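Local coordinates for protein putative aspartate aminotransferase (Thermus thermophilus, PDB 1IUG) that probably transfers amino groups between amino acids and 2-oxo acids such as 2-oxoglutarate, using pyridoxal 5'-phosphate as cofactor, at residues 87-90 against 91-95; 254-257 against 258-262; 293-296 against 297-301; 327-330 against 331-335. All coordinates share one frame; numbering follows the deposited sequence.

Contacts 1 to 4 are all local, each made within one helix or at its start. Contact 1, on helix 85-96 of the beta-alpha-beta unit beside the seven-stranded sheet, is the buried one; contact 3, at the start of helix 295-303, is a surface contact, and contacts 2 and 4 are partly buried. Contacts 1 and 2 lie in mid-helix, whereas contacts 3 and 4 open helices with a proline and an aspartate N-cap. Contacts 2 and 4 join helices 250-270 and 331-348 and touch, Gln260 NE2 lying 2.9 Å from Tyr329 O. Carboxylates mark contacts 1 and 4, contact 1 adding an arginine-phosphate bond, while alkyl groups against flat groups mark 2 and 3.

Contact 1 of 4, residues 87-90 against 91-95; sequences SERF and YEIAL. With PO4 (phosphate ion), chain C.
The crossover helix of a beta-alpha-beta unit, helix 85-96 between parallel strands 77-82 and 100-105, carries this contact, in which Glu88 meets Tyr91 and Glu92 one turn on. Tyr91 N bonds to Ser87 O at 3.2 Å and Ala94 N to Phe90 O at 3.0 Å, regular alpha-helical links. Glu88 sends CG anti to its own N (chi1 151°) and then bends, which carries OE1 to 4.1 Å from Tyr91 CD2, with carboxylate and ring planes 49° apart. The same OE1 comes to 3.5 Å from Glu92 OE2, two acceptors of like charge. Arg103, which forms a cation-pi pair with Tyr91 and a long, weak ion pair with Glu88, probably eases that repulsion, and Glu92 OE1 is bonded to Tyr211 OH of the second subunit. Were Glu88 an alanine, Arg103 would probably lose its weak carboxylate mate, and a gap would open beside the Tyr91 ring. Apolar Phe90 and Ile93 suit the buried side, both packing on Met64 and Val68 of helix 60-71. Long Arg89 donates from NH2, which also bonds to Thr61 OG1, to O3 of a phosphate ion, probably from the crystallisation liquor, 2.7 Å away, the oxygen lying near the guanidinium plane.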
loop_
_atom_site.group_PDB
_atom_site.type_symbol
_atom_site.label_atom_id
_atom_site.label_comp_id
_atom_site.label_asym_id
_atom_site.label_seq_id
_atom_site.Cartn_x
_atom_site.Cartn_y
_atom_site.Cartn_z
ATOM N N SER A 87 9.414 -8.980 -16.421
ATOM C CA SER A 87 8.605 -9.095 -17.636
ATOM C C SER A 87 7.790 -10.384 -17.456
ATOM O O SER A 87 6.648 -10.487 -17.908
ATOM C CB SER A 87 9.473 -9.135 -18.903
ATOM O OG SER A 87 10.622 -9.947 -18.754
ATOM N N GLU A 88 8.501 -11.329 -16.866
ATOM C CA GLU A 88 7.865 -12.550 -16.563
ATOM C C GLU A 88 6.663 -12.060 -15.843
ATOM O O GLU A 88 5.525 -12.327 -16.183
ATOM C CB GLU A 88 8.649 -13.469 -15.621
ATOM C CG GLU A 88 7.777 -14.388 -14.762
ATOM C CD GLU A 88 7.746 -15.824 -15.277
ATOM O OE1 GLU A 88 6.689 -16.221 -15.813
ATOM O OE2 GLU A 88 8.765 -16.522 -15.131
ATOM N N ARG A 89 6.932 -11.311 -14.803
ATOM C CA ARG A 89 5.918 -10.745 -13.925
ATOM C C ARG A 89 4.691 -10.152 -14.619
ATOM O O ARG A 89 3.544 -10.375 -14.211
ATOM C CB ARG A 89 6.588 -9.699 -13.040
ATOM C CG ARG A 89 6.219 -9.792 -11.558
ATOM C CD ARG A 89 5.279 -8.682 -11.126
ATOM N NE ARG A 89 5.645 -8.229 -9.784
ATOM C CZ ARG A 89 6.570 -8.763 -8.991
ATOM N NH1 ARG A 89 7.280 -9.803 -9.408
ATOM N NH2 ARG A 89 6.783 -8.255 -7.785
ATOM N N PHE A 90 4.907 -9.378 -15.648
ATOM C CA PHE A 90 3.842 -8.784 -16.399
ATOM C C PHE A 90 2.906 -9.814 -17.083
ATOM O O PHE A 90 1.682 -9.614 -17.192
ATOM C CB PHE A 90 4.477 -7.849 -17.413
ATOM C CG PHE A 90 4.047 -6.429 -17.337
ATOM C CD1 PHE A 90 4.826 -5.441 -17.930
ATOM C CD2 PHE A 90 2.844 -6.085 -16.727
ATOM C CE1 PHE A 90 4.429 -4.132 -17.916
ATOM C CE2 PHE A 90 2.430 -4.753 -16.721
ATOM C CZ PHE A 90 3.225 -3.775 -17.316
ATOM N N TYR A 91 3.527 -10.896 -17.567
ATOM C CA TYR A 91 2.856 -11.998 -18.223
ATOM C C TYR A 91 1.802 -12.634 -17.306
ATOM O O TYR A 91 0.653 -12.825 -17.709
ATOM C CB TYR A 91 3.897 -13.039 -18.662
ATOM C CG TYR A 91 3.315 -14.374 -19.102
ATOM C CD1 TYR A 91 2.592 -14.485 -20.289
ATOM C CD2 TYR A 91 3.480 -15.526 -18.323
ATOM C CE1 TYR A 91 2.043 -15.705 -20.691
ATOM C CE2 TYR A 91 2.936 -16.754 -18.721
ATOM C CZ TYR A 91 2.219 -16.832 -19.906
ATOM O OH TYR A 91 1.665 -18.028 -20.311
ATOM N N GLU A 92 2.202 -12.939 -16.072
ATOM C CA GLU A 92 1.304 -13.540 -15.084
ATOM C C GLU A 92 0.138 -12.609 -14.764
ATOM O O GLU A 92 -0.999 -13.053 -14.631
ATOM C CB GLU A 92 2.062 -13.890 -13.803
ATOM C CG GLU A 92 3.144 -14.957 -13.969
ATOM C CD GLU A 92 3.926 -15.213 -12.683
ATOM O OE1 GLU A 92 3.438 -14.847 -11.590
ATOM O OE2 GLU A 92 5.037 -15.781 -12.763
ATOM N N ILE A 93 0.422 -11.315 -14.645
ATOM C CA ILE A 93 -0.617 -10.321 -14.368
ATOM C C ILE A 93 -1.639 -10.297 -15.510
ATOM O O ILE A 93 -2.846 -10.199 -15.271
ATOM C CB ILE A 93 -0.003 -8.906 -14.179
ATOM C CG1 ILE A 93 0.732 -8.830 -12.838
ATOM C CG2 ILE A 93 -1.084 -7.823 -14.274
ATOM C CD1 ILE A 93 1.449 -7.522 -12.597
ATOM N N ALA A 94 -1.146 -10.393 -16.743
ATOM C CA ALA A 94 -2.003 -10.389 -17.928
ATOM C C ALA A 94 -2.911 -11.618 -17.941
ATOM O O ALA A 94 -4.088 -11.523 -18.293
ATOM C CB ALA A 94 -1.155 -10.336 -19.192
ATOM N N LEU A 95 -2.358 -12.767 -17.553
ATOM C CA LEU A 95 -3.129 -14.002 -17.489
ATOM C C LEU A 95 -4.261 -13.873 -16.472
ATOM O O LEU A 95 -5.428 -14.086 -16.810
ATOM C CB LEU A 95 -2.237 -15.188 -17.110
ATOM C CG LEU A 95 -1.375 -15.773 -18.228
ATOM C CD1 LEU A 95 -0.513 -16.901 -17.680
ATOM C CD2 LEU A 95 -2.272 -16.280 -19.357
HETATM P P PO4 C . 10.158 -8.492 -5.451
HETATM O O1 PO4 C . 9.553 -9.055 -4.155
HETATM O O2 PO4 C . 10.972 -9.561 -6.190
HETATM O O3 PO4 C . 9.075 -7.929 -6.364
HETATM O O4 PO4 C . 11.135 -7.336 -5.027
#

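Contact 2 of 4, residues 254-257 against 258-262; sequences LALK and AWQNA
Leu256 and Gln260, one turn apart on helix 250-270, pack side chain on side chain, and Lys257 closes on Gln260 from the next position. Leu256 holds CG anti to its backbone N (chi1 176°), which swings the branched end along the helix until CG stands 3.8 Å from Gln260 CD. CD1 of the same leucine reaches Gln260 CG and, more loosely, Trp259 CE3, at 4.4 Å. Gln260 takes the other course: its CG lies beside the backbone N (chi1 -73°) and the chain runs on extended, turning the amide back over the preceding turn. Lys257 runs alongside it, pointing the same way, and its bend at chi2 lays CD 3.1 Å from Gln260 OE1. That approach is made by methylene carbon; the long alkyl part of lysine can thus line an amide oxygen. Glutamine suits the site because its other end, NE2, donates to Tyr329 O, so the buried amide is anchored beyond this helix. Beneath the side chains, Gln260 N bonds to Leu256 O at 2.8 Å, the regular helical link. Small Ala255 and Ala258 occupy exposed positions. Asn261 ND2 ties the helix to Val284 O, just before strand 285-288. Trp259 packs on Ala334 and Leu335 of helix 331-348 and forms a cation-pi pair with Arg331, so this helix lies against the first turn of helix 331-348.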
loop_
_atom_site.group_PDB
_atom_site.type_symbol
_atom_site.label_atom_id
_atom_site.label_comp_id
_atom_site.label_asym_id
_atom_site.label_seq_id
_atom_site.Cartn_x
_atom_site.Cartn_y
_atom_site.Cartn_z
ATOM N N LEU A 254 20.889 12.223 -13.585
ATOM C CA LEU A 254 20.937 11.094 -14.507
ATOM C C LEU A 254 22.375 10.752 -14.900
ATOM O O LEU A 254 22.750 9.578 -14.920
ATOM C CB LEU A 254 20.080 11.373 -15.747
ATOM C CG LEU A 254 18.586 11.569 -15.467
ATOM C CD1 LEU A 254 17.827 11.805 -16.771
ATOM C CD2 LEU A 254 18.026 10.356 -14.723
ATOM N N ALA A 255 23.183 11.777 -15.166
ATOM C CA ALA A 255 24.579 11.579 -15.544
ATOM C C ALA A 255 25.361 10.945 -14.392
ATOM O O ALA A 255 26.228 10.102 -14.612
ATOM C CB ALA A 255 25.221 12.906 -15.965
ATOM N N LEU A 256 25.053 11.351 -13.164
ATOM C CA LEU A 256 25.723 10.789 -11.995
ATOM C C LEU A 256 25.386 9.304 -11.863
ATOM O O LEU A 256 26.275 8.473 -11.693
ATOM C CB LEU A 256 25.300 11.518 -10.718
ATOM C CG LEU A 256 25.878 10.937 -9.419
ATOM C CD1 LEU A 256 27.390 11.144 -9.391
ATOM C CD2 LEU A 256 25.226 11.596 -8.208
ATOM N N LYS A 257 24.101 8.974 -11.962
ATOM C CA LYS A 257 23.679 7.589 -11.841
ATOM C C LYS A 257 24.282 6.693 -12.931
ATOM O O LYS A 257 24.689 5.559 -12.653
ATOM C CB LYS A 257 22.150 7.500 -11.755
ATOM C CG LYS A 257 21.638 7.953 -10.373
ATOM C CD LYS A 257 22.257 7.041 -9.300
ATOM C CE LYS A 257 21.875 7.360 -7.870
ATOM N NZ LYS A 257 20.957 8.517 -7.728
ATOM N N ALA A 258 24.423 7.238 -14.138
ATOM C CA ALA A 258 25.015 6.500 -15.253
ATOM C C ALA A 258 26.505 6.283 -14.998
ATOM O O ALA A 258 27.045 5.207 -15.275
ATOM C CB ALA A 258 24.811 7.252 -16.564
ATOM N N TRP A 259 27.160 7.309 -14.461
ATOM C CA TRP A 259 28.585 7.236 -14.153
ATOM C C TRP A 259 28.860 6.244 -13.018
ATOM O O TRP A 259 29.807 5.461 -13.086
ATOM C CB TRP A 259 29.119 8.627 -13.792
ATOM C CG TRP A 259 30.555 8.621 -13.366
ATOM C CD1 TRP A 259 31.649 8.699 -14.177
ATOM C CD2 TRP A 259 31.056 8.489 -12.026
ATOM N NE1 TRP A 259 32.800 8.618 -13.428
ATOM C CE2 TRP A 259 32.465 8.487 -12.106
ATOM C CE3 TRP A 259 30.447 8.366 -10.769
ATOM C CZ2 TRP A 259 33.280 8.366 -10.974
ATOM C CZ3 TRP A 259 31.256 8.244 -9.645
ATOM C CH2 TRP A 259 32.659 8.245 -9.756
ATOM N N GLN A 260 28.016 6.272 -11.988
ATOM C CA GLN A 260 28.150 5.383 -10.833
ATOM C C GLN A 260 28.011 3.906 -11.194
ATOM O O GLN A 260 28.742 3.065 -10.670
ATOM C CB GLN A 260 27.119 5.741 -9.752
ATOM C CG GLN A 260 27.425 7.030 -8.995
ATOM C CD GLN A 260 26.326 7.421 -8.015
ATOM O OE1 GLN A 260 25.142 7.271 -8.306
ATOM N NE2 GLN A 260 26.719 7.942 -6.856
ATOM N N ASN A 261 27.067 3.594 -12.079
ATOM C CA ASN A 261 26.838 2.219 -12.494
ATOM C C ASN A 261 27.966 1.730 -13.396
ATOM O O ASN A 261 28.403 0.582 -13.286
ATOM C CB ASN A 261 25.494 2.089 -13.213
ATOM C CG ASN A 261 24.973 0.668 -13.206
ATOM O OD1 ASN A 261 24.811 0.064 -12.146
ATOM N ND2 ASN A 261 24.706 0.125 -14.388
ATOM N N ALA A 262 28.437 2.613 -14.278
ATOM C CA ALA A 262 29.528 2.290 -15.193
ATOM C C ALA A 262 30.797 2.041 -14.380
ATOM O O ALA A 262 31.666 1.265 -14.781
ATOM C CB ALA A 262 29.744 3.428 -16.175
#

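Contact 3 of 4, residues 293-296 against 297-301; sequences VPYA and RVKEA
The Tyr295 ring has Lys299 CB over one face, a CH-pi contact at 4.2 Å from the ring centroid and 19° off the ring normal, in the first turns of helix 295-303. The carbon sits toward the rim of the ring, and Lys299 CG continues past the CE2 and OH end, coming 3.8 Å from Tyr295 OH. Two torsions produce this: Tyr295 has CG anti to its N (chi1 171°), which brings the ring along the helix, and Lys299 has CG anti to its own N (chi1 -166°), which lays CG beside CE2 and OH. Tyrosine suits a place between interior and surface, since the ring also packs on Ile309 and Phe321 of the neighbouring strands. A serine replacing Tyr295 would probably leave the Lys299 alkyl chain without its ring face, free to turn, and open a gap against Ile309 and Phe321.

Pro294 is the N-cap. A proline lacks an N-H to donate, which costs little just before a helix, where its rigid ring fixes phi. Its O accepts from Arg297 N at 3.1 Å, the donor standing above the carbonyl plane, whereas the regular helical bond follows at once from Lys299 N to Tyr295 O, 2.8 Å. Val293, just ahead, turns its CG2 back toward the helix across Arg297 CB, at 3.8 Å, and meets Val298 at about a right angle. Branched Val298 suits its buried position, packing on Leu289 and Ile309. Arg297, on an exposed flank, lies against Glu347 and Ile348 of helix 331-348. The methyl contact itself is Val293 CG2 to Val298 CG2, 4.1 Å.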
loop_
_atom_site.group_PDB
_atom_site.type_symbol
_atom_site.label_atom_id
_atom_site.label_comp_id
_atom_site.label_asym_id
_atom_site.label_seq_id
_atom_site.Cartn_x
_atom_site.Cartn_y
_atom_site.Cartn_z
ATOM N N VAL A 293 33.339 -20.387 -7.720
ATOM C CA VAL A 293 32.934 -19.619 -6.542
ATOM C C VAL A 293 31.416 -19.465 -6.410
ATOM O O VAL A 293 30.749 -18.934 -7.301
ATOM C CB VAL A 293 33.638 -18.238 -6.498
ATOM C CG1 VAL A 293 33.519 -17.546 -7.824
ATOM C CG2 VAL A 293 33.056 -17.365 -5.391
ATOM N N PRO A 294 30.851 -19.956 -5.291
ATOM C CA PRO A 294 29.415 -19.901 -4.988
ATOM C C PRO A 294 28.955 -18.485 -4.643
ATOM O O PRO A 294 29.753 -17.654 -4.196
ATOM C CB PRO A 294 29.285 -20.815 -3.759
ATOM C CG PRO A 294 30.516 -21.676 -3.806
ATOM C CD PRO A 294 31.566 -20.702 -4.243
ATOM N N TYR A 295 27.662 -18.228 -4.827
ATOM C CA TYR A 295 27.093 -16.919 -4.525
ATOM C C TYR A 295 27.292 -16.567 -3.051
ATOM O O TYR A 295 27.621 -15.429 -2.719
ATOM C CB TYR A 295 25.599 -16.880 -4.877
ATOM C CG TYR A 295 24.900 -15.631 -4.381
ATOM C CD1 TYR A 295 25.236 -14.377 -4.882
ATOM C CD2 TYR A 295 23.944 -15.703 -3.369
ATOM C CE1 TYR A 295 24.647 -13.225 -4.385
ATOM C CE2 TYR A 295 23.345 -14.556 -2.864
ATOM C CZ TYR A 295 23.702 -13.320 -3.374
ATOM O OH TYR A 295 23.132 -12.178 -2.863
ATOM N N ALA A 296 27.120 -17.562 -2.184
ATOM C CA ALA A 296 27.270 -17.387 -0.742
ATOM C C ALA A 296 28.625 -16.800 -0.350
ATOM O O ALA A 296 28.724 -16.052 0.622
ATOM C CB ALA A 296 27.042 -18.714 -0.029
ATOM N N ARG A 297 29.659 -17.124 -1.121
ATOM C CA ARG A 297 31.006 -16.627 -0.853
ATOM C C ARG A 297 31.080 -15.120 -1.124
ATOM O O ARG A 297 31.669 -14.375 -0.345
ATOM C CB ARG A 297 32.026 -17.389 -1.717
ATOM C CG ARG A 297 33.398 -17.645 -1.066
ATOM C CD ARG A 297 34.123 -16.360 -0.692
ATOM N NE ARG A 297 35.346 -16.593 0.077
ATOM C CZ ARG A 297 36.475 -17.092 -0.421
ATOM N NH1 ARG A 297 36.557 -17.429 -1.702
ATOM N NH2 ARG A 297 37.537 -17.231 0.362
ATOM N N VAL A 298 30.474 -14.680 -2.224
ATOM C CA VAL A 298 30.463 -13.264 -2.599
ATOM C C VAL A 298 29.539 -12.495 -1.652
ATOM O O VAL A 298 29.839 -11.376 -1.237
ATOM C CB VAL A 298 29.975 -13.079 -4.064
ATOM C CG1 VAL A 298 30.012 -11.610 -4.464
ATOM C CG2 VAL A 298 30.838 -13.900 -5.009
ATOM N N LYS A 299 28.421 -13.130 -1.315
ATOM C CA LYS A 299 27.409 -12.584 -0.417
ATOM C C LYS A 299 28.057 -12.297 0.944
ATOM O O LYS A 299 27.896 -11.207 1.499
ATOM C CB LYS A 299 26.274 -13.616 -0.302
ATOM C CG LYS A 299 24.932 -13.185 0.306
ATOM C CD LYS A 299 25.018 -12.702 1.744
ATOM C CE LYS A 299 23.644 -12.308 2.289
ATOM N NZ LYS A 299 22.526 -12.482 1.304
ATOM N N GLU A 300 28.828 -13.257 1.450
ATOM C CA GLU A 300 29.496 -13.103 2.742
ATOM C C GLU A 300 30.691 -12.158 2.704
ATOM O O GLU A 300 30.988 -11.492 3.697
ATOM C CB GLU A 300 29.908 -14.467 3.306
ATOM C CG GLU A 300 28.727 -15.330 3.735
ATOM C CD GLU A 300 29.145 -16.720 4.191
ATOM O OE1 GLU A 300 28.919 -17.692 3.432
ATOM O OE2 GLU A 300 29.697 -16.843 5.309
ATOM N N ALA A 301 31.371 -12.091 1.561
ATOM C CA ALA A 301 32.522 -11.204 1.411
ATOM C C ALA A 301 32.071 -9.749 1.530
ATOM O O ALA A 301 32.744 -8.930 2.157
ATOM C CB ALA A 301 33.207 -11.443 0.078
#

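Contact 4 of 4, residues 327-330 against 331-335; sequences GAYD and RYEAL
With chi1 at 72°, Asp330 tucks CG between its backbone N and carbonyl carbon, which points OD2 at the backbone N-H of Glu333, in the first turn of helix 331-348; Glu333 keeps CG beside its own N (chi1 -73°) and extends back toward the loop. Glu333 N donates to Asp330 OD2 at 2.9 Å, met nearly along its C-O axis, and Asp330 N donates to Glu333 OE2, also 2.9 Å, on the lone pair anti to the other oxygen. The price is 3.4 Å between Asp330 OD2 and Glu333 OE2, two like charges; the positive helix start and the salt bridge from Arg11 to Glu333 OE1 would probably offset it. Glu333 OE2 also lies at the Tyr329 ring edge, 3.9 Å from CD2, carboxylate and ring planes 74° apart. The hydroxyl of buried Tyr329 is satisfied by a hydrogen bond with Leu4 O. Small Ala334 fits against Trp259 and Gln260 of helix 250-270, and its N begins the regular helical bonding with Asp330 O at 3.2 Å. Aspartate is short enough to cap and glutamate long enough to reach back: reciprocal bonds between the N-cap and the third helical residue define a capping box.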
loop_
_atom_site.group_PDB
_atom_site.type_symbol
_atom_site.label_atom_id
_atom_site.label_comp_id
_atom_site.label_asym_id
_atom_site.label_seq_id
_atom_site.Cartn_x
_atom_site.Cartn_y
_atom_site.Cartn_z
ATOM N N GLY A 327 20.706 4.123 -4.923
ATOM C CA GLY A 327 20.337 4.869 -3.732
ATOM C C GLY A 327 20.978 6.244 -3.627
ATOM O O GLY A 327 21.712 6.658 -4.518
ATOM N N ALA A 328 20.721 6.943 -2.524
ATOM C CA ALA A 328 21.265 8.283 -2.322
ATOM C C ALA A 328 22.754 8.286 -1.968
ATOM O O ALA A 328 23.132 8.424 -0.804
ATOM C CB ALA A 328 20.454 9.024 -1.260
ATOM N N TYR A 329 23.585 8.120 -2.993
ATOM C CA TYR A 329 25.039 8.101 -2.849
ATOM C C TYR A 329 25.628 9.159 -3.750
ATOM O O TYR A 329 25.130 9.382 -4.859
ATOM C CB TYR A 329 25.617 6.755 -3.292
ATOM C CG TYR A 329 25.261 5.593 -2.409
ATOM C CD1 TYR A 329 24.370 4.607 -2.842
ATOM C CD2 TYR A 329 25.833 5.460 -1.148
ATOM C CE1 TYR A 329 24.063 3.513 -2.037
ATOM C CE2 TYR A 329 25.534 4.376 -0.336
ATOM C CZ TYR A 329 24.651 3.406 -0.784
ATOM O OH TYR A 329 24.371 2.339 0.031
ATOM N N ASP A 330 26.697 9.804 -3.293
ATOM C CA ASP A 330 27.336 10.813 -4.120
ATOM C C ASP A 330 28.534 10.231 -4.862
ATOM O O ASP A 330 28.781 9.025 -4.821
ATOM C CB ASP A 330 27.704 12.076 -3.312
ATOM C CG ASP A 330 28.876 11.875 -2.346
ATOM O OD1 ASP A 330 29.256 12.874 -1.702
ATOM O OD2 ASP A 330 29.426 10.759 -2.223
ATOM N N ARG A 331 29.241 11.109 -5.562
ATOM C CA ARG A 331 30.430 10.798 -6.352
ATOM C C ARG A 331 31.469 10.000 -5.536
ATOM O O ARG A 331 31.935 8.942 -5.959
ATOM C CB ARG A 331 31.028 12.144 -6.799
ATOM C CG ARG A 331 31.778 12.223 -8.123
ATOM C CD ARG A 331 32.991 11.328 -8.186
ATOM N NE ARG A 331 33.975 11.783 -9.173
ATOM C CZ ARG A 331 33.748 11.921 -10.478
ATOM N NH1 ARG A 331 32.552 11.657 -10.998
ATOM N NH2 ARG A 331 34.745 12.274 -11.280
ATOM N N TYR A 332 31.755 10.475 -4.330
ATOM C CA TYR A 332 32.769 9.858 -3.481
ATOM C C TYR A 332 32.388 8.608 -2.704
ATOM O O TYR A 332 33.250 7.784 -2.391
ATOM C CB TYR A 332 33.398 10.940 -2.609
ATOM C CG TYR A 332 33.826 12.087 -3.494
ATOM C CD1 TYR A 332 33.067 13.257 -3.571
ATOM C CD2 TYR A 332 34.914 11.948 -4.361
ATOM C CE1 TYR A 332 33.371 14.252 -4.493
ATOM C CE2 TYR A 332 35.226 12.935 -5.287
ATOM C CZ TYR A 332 34.450 14.082 -5.349
ATOM O OH TYR A 332 34.740 15.052 -6.276
ATOM N N GLU A 333 31.103 8.447 -2.415
ATOM C CA GLU A 333 30.653 7.251 -1.720
ATOM C C GLU A 333 30.719 6.105 -2.727
ATOM O O GLU A 333 31.045 4.972 -2.374
ATOM C CB GLU A 333 29.236 7.443 -1.178
ATOM C CG GLU A 333 29.199 8.369 0.025
ATOM C CD GLU A 333 27.798 8.777 0.429
ATOM O OE1 GLU A 333 27.517 8.776 1.639
ATOM O OE2 GLU A 333 26.982 9.118 -0.453
ATOM N N ALA A 334 30.461 6.429 -3.992
ATOM C CA ALA A 334 30.514 5.451 -5.073
ATOM C C ALA A 334 31.957 4.974 -5.245
ATOM O O ALA A 334 32.203 3.776 -5.385
ATOM C CB ALA A 334 29.997 6.061 -6.368
ATOM N N LEU A 335 32.906 5.912 -5.219
ATOM C CA LEU A 335 34.325 5.569 -5.342
ATOM C C LEU A 335 34.722 4.642 -4.192
ATOM O O LEU A 335 35.550 3.745 -4.356
ATOM C CB LEU A 335 35.203 6.826 -5.327
ATOM C CG LEU A 335 35.258 7.718 -6.573
ATOM C CD1 LEU A 335 36.198 8.901 -6.327
ATOM C CD2 LEU A 335 35.743 6.917 -7.769
#